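Local coordinates for protein putative tRNA synthase (Salmonella typhimurium, PDB 3DQQ) that probably catalyses the ATP-dependent phosphorylation of 3-oxo-tetronate to 3-oxo-tetronate 4-phosphate, as a member of the four-carbon acid sugar kinase family, at residues G122-V125 against L130-M133; L202-L207 against L230-A235. One frame throughout, in Å; residues are numbered along the deposited sequence.

Contact 1: G122-V125 against L130-M133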
ATOM      1  N   GLY A 122     -15.680 -16.794   6.424  1.00 44.86           N
ATOM      2  CA  GLY A 122     -15.528 -17.331   5.083  1.00 44.79           C
ATOM      3  C   GLY A 122     -14.373 -18.273   4.862  1.00 44.41           C
ATOM      4  O   GLY A 122     -13.872 -18.381   3.778  1.00 45.65           O
ATOM      5  N   ARG A 123     -13.944 -18.980   5.879  1.00 44.24           N
ATOM      6  CA  ARG A 123     -13.024 -20.055   5.665  1.00 43.22           C
ATOM      7  C   ARG A 123     -13.694 -21.349   5.954  1.00 41.41           C
ATOM      8  O   ARG A 123     -14.138 -21.589   7.085  1.00 41.47           O
ATOM      9  CB  ARG A 123     -11.849 -19.877   6.545  1.00 43.80           C
ATOM     10  CG  ARG A 123     -10.781 -19.217   5.786  1.00 47.92           C
ATOM     11  CD  ARG A 123     -10.201 -18.128   6.542  1.00 53.27           C
ATOM     12  NE  ARG A 123     -10.998 -16.947   6.386  1.00 55.30           N
ATOM     13  CZ  ARG A 123     -10.483 -15.734   6.381  1.00 59.99           C
ATOM     14  NH1 ARG A 123      -9.163 -15.559   6.522  1.00 63.93           N
ATOM     15  NH2 ARG A 123     -11.279 -14.687   6.232  1.00 61.59           N
ATOM     16  N   THR A 124     -13.789 -22.194   4.934  1.00 38.91           N
ATOM     17  CA  THR A 124     -14.441 -23.461   5.137  1.00 36.73           C
ATOM     18  C   THR A 124     -13.532 -24.531   4.599  1.00 35.40           C
ATOM     19  O   THR A 124     -12.656 -24.255   3.816  1.00 35.73           O
ATOM     20  CB  THR A 124     -15.879 -23.452   4.525  1.00 36.55           C
ATOM     21  OG1 THR A 124     -15.822 -23.045   3.168  1.00 35.98           O
ATOM     22  CG2 THR A 124     -16.816 -22.462   5.292  1.00 34.86           C
ATOM     23  N   VAL A 125     -13.728 -25.753   5.033  1.00 34.14           N
ATOM     24  CA  VAL A 125     -12.938 -26.844   4.561  1.00 33.64           C
ATOM     25  C   VAL A 125     -13.885 -27.975   4.161  1.00 34.13           C
ATOM     26  O   VAL A 125     -14.733 -28.389   4.958  1.00 33.56           O
ATOM     27  CB  VAL A 125     -11.951 -27.334   5.674  1.00 33.53           C
ATOM     28  CG1 VAL A 125     -11.287 -28.646   5.251  1.00 29.44           C
ATOM     29  CG2 VAL A 125     -10.954 -26.238   5.986  1.00 31.58           C
ATOM     30  N   LEU A 130      -9.248 -26.235   1.380  1.00 34.91           N
ATOM     31  CA  LEU A 130      -9.554 -25.017   2.081  1.00 35.28           C
ATOM     32  C   LEU A 130     -10.131 -24.020   1.102  1.00 35.47           C
ATOM     33  O   LEU A 130      -9.576 -23.812   0.038  1.00 35.15           O
ATOM     34  CB  LEU A 130      -8.283 -24.482   2.754  1.00 35.89           C
ATOM     35  CG  LEU A 130      -8.269 -23.126   3.528  1.00 36.52           C
ATOM     36  CD1 LEU A 130      -9.386 -23.024   4.542  1.00 36.91           C
ATOM     37  CD2 LEU A 130      -6.910 -22.923   4.260  1.00 35.42           C
ATOM     38  N   PHE A 131     -11.226 -23.390   1.501  1.00 36.40           N
ATOM     39  CA  PHE A 131     -11.909 -22.389   0.735  1.00 37.15           C
ATOM     40  C   PHE A 131     -11.926 -21.040   1.395  1.00 37.96           C
ATOM     41  O   PHE A 131     -12.291 -20.916   2.514  1.00 38.38           O
ATOM     42  CB  PHE A 131     -13.351 -22.781   0.535  1.00 37.97           C
ATOM     43  CG  PHE A 131     -13.539 -23.922  -0.361  1.00 38.85           C
ATOM     44  CD1 PHE A 131     -13.847 -23.731  -1.665  1.00 40.30           C
ATOM     45  CD2 PHE A 131     -13.427 -25.183   0.097  1.00 39.01           C
ATOM     46  CE1 PHE A 131     -14.013 -24.748  -2.459  1.00 39.69           C
ATOM     47  CE2 PHE A 131     -13.582 -26.203  -0.719  1.00 39.61           C
ATOM     48  CZ  PHE A 131     -13.879 -25.983  -1.995  1.00 38.99           C
ATOM     49  N   VAL A 132     -11.571 -20.024   0.642  1.00 38.13           N
ATOM     50  CA  VAL A 132     -11.663 -18.661   1.074  1.00 38.42           C
ATOM     51  C   VAL A 132     -12.808 -18.035   0.349  1.00 38.94           C
ATOM     52  O   VAL A 132     -12.728 -17.753  -0.800  1.00 38.08           O
ATOM     53  CB  VAL A 132     -10.410 -17.906   0.731  1.00 38.86           C
ATOM     54  CG1 VAL A 132     -10.554 -16.486   1.061  1.00 35.75           C
ATOM     55  CG2 VAL A 132      -9.272 -18.474   1.439  1.00 36.93           C
ATOM     56  N   MET A 133     -13.887 -17.821   1.055  1.00 39.89           N
ATOM     57  CA  MET A 133     -15.111 -17.362   0.464  1.00 40.63           C
ATOM     58  C   MET A 133     -15.636 -18.380  -0.497  1.00 40.55           C
ATOM     59  O   MET A 133     -15.835 -19.504  -0.145  1.00 40.65           O
ATOM     60  CB  MET A 133     -14.910 -16.043  -0.221  1.00 42.32           C
ATOM     61  CG  MET A 133     -14.246 -14.999   0.642  1.00 45.79           C
ATOM     62  SD  MET A 133     -15.050 -14.543   2.162  1.00 51.57           S
ATOM     63  CE  MET A 133     -13.769 -13.573   2.826  1.00 48.54           C
TER
HETATM   64  O   HOH W   1     -15.511 -20.289   2.707  1.00 31.03           O
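The carbonyl oxygen of Phe131 is gripped from the facing strand by two neighbours: Thr124 N donates to it over 3.1 Å, and the CA-H of Arg123 comes in at 3.3 Å from CA to Phe131 O. The return bond, Phe131 N to Thr124 O at 2.9 Å, completes the hydrogen-bonded antiparallel pair. Where the strands 123-126 and 129-132 give out, Met133 N still reaches Gly122 O in an almost straight bond of 2.8 Å. On the Thr124-Phe131 face, a chi1 of 53° sets Thr124 OG1 between the backbone N and the carbonyl carbon; Thr124 OG1 there lies 3.6 Å from Phe131 CB and bonds a water that also lies beside Met133 O. The phenyl ring meets Thr124 O with its edge. The opposite face is apolar at its turn end, where Leu130 CD1 leans across to Val125 CG2 at 3.9 Å and Leu155 of helix 155-160 packs on both residues. Toward the other end, the bent chain of Arg123 carries its guanidinium to Asn121 O, and Ile325 of the second subunit packs on Arg123 and Val132. The chemistry is that of a tight beta hairpin: main-chain bonds fix the register, which pairs Arg123 with Val132 and Val125 with Leu130 on the face toward Leu155 and the second subunit, and Thr124 with Phe131 on the other.

Contact 2: L202-L207 against L230-A235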
ATOM      1  N   LEU A 202     -18.102 -26.527   7.365  1.00 38.77           N
ATOM      2  CA  LEU A 202     -18.816 -25.595   6.519  1.00 39.32           C
ATOM      3  C   LEU A 202     -19.604 -24.602   7.353  1.00 40.06           C
ATOM      4  O   LEU A 202     -20.116 -23.621   6.830  1.00 41.41           O
ATOM      5  CB  LEU A 202     -19.786 -26.361   5.617  1.00 39.37           C
ATOM      6  CG  LEU A 202     -19.233 -27.652   4.968  1.00 38.56           C
ATOM      7  CD1 LEU A 202     -20.311 -28.368   4.078  1.00 33.49           C
ATOM      8  CD2 LEU A 202     -17.904 -27.348   4.207  1.00 33.16           C
ATOM      9  N   ASN A 203     -19.724 -24.844   8.643  1.00 40.56           N
ATOM     10  CA  ASN A 203     -20.617 -24.049   9.469  1.00 40.54           C
ATOM     11  C   ASN A 203     -20.291 -24.286  10.920  1.00 41.55           C
ATOM     12  O   ASN A 203     -19.618 -25.254  11.274  1.00 41.27           O
ATOM     13  CB  ASN A 203     -22.071 -24.435   9.201  1.00 39.42           C
ATOM     14  CG  ASN A 203     -22.323 -25.883   9.425  1.00 39.97           C
ATOM     15  OD1 ASN A 203     -21.989 -26.434  10.461  1.00 45.21           O
ATOM     16  ND2 ASN A 203     -22.924 -26.521   8.473  1.00 41.29           N
ATOM     17  N   GLU A 204     -20.827 -23.437  11.776  1.00 42.61           N
ATOM     18  CA  GLU A 204     -20.482 -23.519  13.170  1.00 43.57           C
ATOM     19  C   GLU A 204     -20.926 -24.826  13.856  1.00 42.16           C
ATOM     20  O   GLU A 204     -20.265 -25.291  14.760  1.00 41.12           O
ATOM     21  CB  GLU A 204     -20.861 -22.215  13.897  1.00 43.68           C
ATOM     22  CG  GLU A 204     -22.213 -22.075  14.615  1.00 47.61           C
ATOM     23  CD  GLU A 204     -22.257 -20.729  15.430  1.00 49.47           C
ATOM     24  OE1 GLU A 204     -23.189 -20.524  16.273  1.00 54.49           O
ATOM     25  OE2 GLU A 204     -21.318 -19.888  15.201  1.00 56.51           O
ATOM     26  N   ARG A 205     -21.963 -25.476  13.367  1.00 41.43           N
ATOM     27  CA  ARG A 205     -22.333 -26.755  13.955  1.00 41.64           C
ATOM     28  C   ARG A 205     -21.217 -27.798  13.827  1.00 40.04           C
ATOM     29  O   ARG A 205     -21.018 -28.643  14.696  1.00 39.68           O
ATOM     30  CB  ARG A 205     -23.591 -27.268  13.288  1.00 41.10           C
ATOM     31  CG  ARG A 205     -24.130 -28.545  13.850  1.00 42.73           C
ATOM     32  CD  ARG A 205     -25.401 -29.000  13.027  1.00 48.82           C
ATOM     33  NE  ARG A 205     -25.252 -28.797  11.550  1.00 56.11           N
ATOM     34  CZ  ARG A 205     -24.711 -29.677  10.681  1.00 56.35           C
ATOM     35  NH1 ARG A 205     -24.268 -30.885  11.084  1.00 54.93           N
ATOM     36  NH2 ARG A 205     -24.601 -29.331   9.392  1.00 56.84           N
ATOM     37  N   HIS A 206     -20.511 -27.766  12.715  1.00 38.93           N
ATOM     38  CA  HIS A 206     -19.431 -28.690  12.501  1.00 38.13           C
ATOM     39  C   HIS A 206     -18.330 -28.480  13.520  1.00 37.56           C
ATOM     40  O   HIS A 206     -17.765 -29.446  14.057  1.00 37.04           O
ATOM     41  CB  HIS A 206     -18.858 -28.467  11.124  1.00 38.52           C
ATOM     42  CG  HIS A 206     -19.696 -29.034  10.026  1.00 38.15           C
ATOM     43  ND1 HIS A 206     -19.664 -28.544   8.741  1.00 37.23           N
ATOM     44  CD2 HIS A 206     -20.566 -30.069  10.014  1.00 37.24           C
ATOM     45  CE1 HIS A 206     -20.473 -29.260   7.986  1.00 36.35           C
ATOM     46  NE2 HIS A 206     -21.036 -30.190   8.736  1.00 34.45           N
ATOM     47  N   LEU A 207     -18.035 -27.212  13.789  1.00 36.34           N
ATOM     48  CA  LEU A 207     -17.068 -26.873  14.810  1.00 35.88           C
ATOM     49  C   LEU A 207     -17.510 -27.291  16.196  1.00 35.98           C
ATOM     50  O   LEU A 207     -16.682 -27.756  16.996  1.00 37.30           O
ATOM     51  CB  LEU A 207     -16.755 -25.400  14.781  1.00 35.26           C
ATOM     52  CG  LEU A 207     -16.007 -24.997  13.494  1.00 33.78           C
ATOM     53  CD1 LEU A 207     -15.852 -23.485  13.433  1.00 31.01           C
ATOM     54  CD2 LEU A 207     -14.676 -25.714  13.416  1.00 31.37           C
ATOM     55  N   LEU A 230     -14.539 -25.874  21.316  1.00 37.17           N
ATOM     56  CA  LEU A 230     -14.079 -26.387  22.581  1.00 36.21           C
ATOM     57  C   LEU A 230     -14.638 -25.553  23.697  1.00 36.00           C
ATOM     58  O   LEU A 230     -15.056 -26.107  24.694  1.00 36.55           O
ATOM     59  CB  LEU A 230     -12.565 -26.455  22.654  1.00 34.94           C
ATOM     60  CG  LEU A 230     -11.937 -27.475  21.710  1.00 32.73           C
ATOM     61  CD1 LEU A 230     -10.481 -27.117  21.477  1.00 29.13           C
ATOM     62  CD2 LEU A 230     -12.106 -28.928  22.196  1.00 25.02           C
ATOM     63  N   ALA A 231     -14.726 -24.246  23.522  1.00 36.32           N
ATOM     64  CA  ALA A 231     -15.248 -23.388  24.587  1.00 37.12           C
ATOM     65  C   ALA A 231     -16.672 -23.751  24.912  1.00 37.88           C
ATOM     66  O   ALA A 231     -17.029 -23.833  26.065  1.00 38.20           O
ATOM     67  CB  ALA A 231     -15.174 -21.945  24.222  1.00 36.29           C
ATOM     68  N   ARG A 232     -17.482 -24.026  23.904  1.00 39.18           N
ATOM     69  CA  ARG A 232     -18.876 -24.350  24.149  1.00 40.20           C
ATOM     70  C   ARG A 232     -19.094 -25.677  24.816  1.00 41.76           C
ATOM     71  O   ARG A 232     -20.164 -25.897  25.387  1.00 42.54           O
ATOM     72  CB  ARG A 232     -19.662 -24.331  22.861  1.00 40.46           C
ATOM     73  CG  ARG A 232     -19.638 -22.975  22.199  1.00 40.44           C
ATOM     74  CD  ARG A 232     -20.617 -22.833  21.108  1.00 40.27           C
ATOM     75  NE  ARG A 232     -20.502 -21.483  20.616  1.00 41.37           N
ATOM     76  CZ  ARG A 232     -20.959 -21.051  19.454  1.00 42.55           C
ATOM     77  NH1 ARG A 232     -21.627 -21.849  18.643  1.00 43.99           N
ATOM     78  NH2 ARG A 232     -20.752 -19.790  19.114  1.00 42.46           N
ATOM     79  N   GLN A 233     -18.119 -26.580  24.753  1.00 43.16           N
ATOM     80  CA  GLN A 233     -18.197 -27.759  25.589  1.00 43.94           C
ATOM     81  C   GLN A 233     -18.101 -27.388  27.037  1.00 45.22           C
ATOM     82  O   GLN A 233     -18.735 -28.019  27.853  1.00 45.97           O
ATOM     83  CB  GLN A 233     -17.089 -28.735  25.299  1.00 44.03           C
ATOM     84  CG  GLN A 233     -17.440 -29.658  24.212  1.00 44.83           C
ATOM     85  CD  GLN A 233     -18.670 -30.451  24.516  1.00 44.72           C
ATOM     86  OE1 GLN A 233     -18.739 -31.153  25.532  1.00 45.47           O
ATOM     87  NE2 GLN A 233     -19.661 -30.362  23.630  1.00 41.69           N
ATOM     88  N   TRP A 234     -17.300 -26.389  27.379  1.00 46.26           N
ATOM     89  CA  TRP A 234     -17.125 -26.046  28.786  1.00 47.61           C
ATOM     90  C   TRP A 234     -18.189 -25.073  29.194  1.00 49.13           C
ATOM     91  O   TRP A 234     -18.476 -24.917  30.350  1.00 49.08           O
ATOM     92  CB  TRP A 234     -15.734 -25.490  29.049  1.00 46.35           C
ATOM     93  CG  TRP A 234     -14.689 -26.459  28.671  1.00 45.31           C
ATOM     94  CD1 TRP A 234     -13.853 -26.394  27.611  1.00 43.99           C
ATOM     95  CD2 TRP A 234     -14.400 -27.680  29.331  1.00 45.95           C
ATOM     96  NE1 TRP A 234     -13.052 -27.485  27.564  1.00 42.81           N
ATOM     97  CE2 TRP A 234     -13.365 -28.305  28.609  1.00 44.34           C
ATOM     98  CE3 TRP A 234     -14.898 -28.303  30.481  1.00 44.68           C
ATOM     99  CZ2 TRP A 234     -12.812 -29.529  28.996  1.00 44.90           C
ATOM    100  CZ3 TRP A 234     -14.356 -29.528  30.858  1.00 45.09           C
ATOM    101  CH2 TRP A 234     -13.313 -30.122  30.118  1.00 45.48           C
ATOM    102  N   ALA A 235     -18.813 -24.432  28.223  1.00 52.50           N
ATOM    103  CA  ALA A 235     -19.914 -23.525  28.528  1.00 54.80           C
ATOM    104  C   ALA A 235     -21.098 -24.360  28.984  1.00 57.24           C
ATOM    105  O   ALA A 235     -21.860 -23.902  29.827  1.00 58.20           O
ATOM    106  CB  ALA A 235     -20.282 -22.640  27.293  1.00 54.90           C
TER
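Glu204 stands in the first turn of helix 204-214 and Arg232 in the last turn of helix 224-235, their CA atoms 11.1 Å apart, so the two backbones stay well separated and long side chains must bridge the gap. Arg232 does so with a chain extended from CG to NE, and Glu204 answers with one extended beyond CG; the two meet at about a right angle. The resulting salt bridge joins Arg232 NH1 to Glu204 OE1 at 3.1 Å. Its geometry is lopsided: the oxygen lies near the guanidinium plane, at the edge, whereas the N-H comes down on OE1 from above the carboxylate, the two planes being 74° apart. One nitrogen and one oxygen thus make the bond, in place of the bidentate, coplanar pairing that arginine and glutamate can form. Arg232 has further partners: NE donates to Asn25 OD1, and NH1 also pairs with Glu208, on the same helix as Glu204, so the guanidinium joins two carboxylates and an amide.

The start of the helix at Glu204 is organised separately. Asn203 is its N-cap, and a chi1 of 57° swings OD1 back to accept from His206 N at 3.0 Å. The same oxygen sits 3.4 Å above one face of the His206 ring, near its rim. In the plane of that ring, His206 ND1 accepts from Leu202 N at 2.9 Å, while NE2 bonds Asp176, which also pairs with Arg205. This is an N-capped helix start in the sugar-binding N-terminal domain, tied to the next helix in sequence, beyond strand 219-222, through Arg232, which serves both Glu204 and, one turn further along, Glu208.

In the fold
The two contacts illustrate how chemistry follows place in the fold. Contact 1 is a partly buried hairpin pairing, local in sequence and lying on the small three-stranded antiparallel sheet, one face of which reaches the second subunit. Contact 2 is a surface meeting between two helices of the alpha/beta domain, which no other chain of the assembly touches. Main-chain bonds and aliphatic packing dominate the first; in the second, salt bridges from one arginine span the gap between helices. Their centres are about 17 Å apart, yet Leu202, just ahead of the capped helix, packs by CD2 on Val125 O at 3.4 Å, joining hairpin and helix start. Both lie away from the predicted ATP-binding residues.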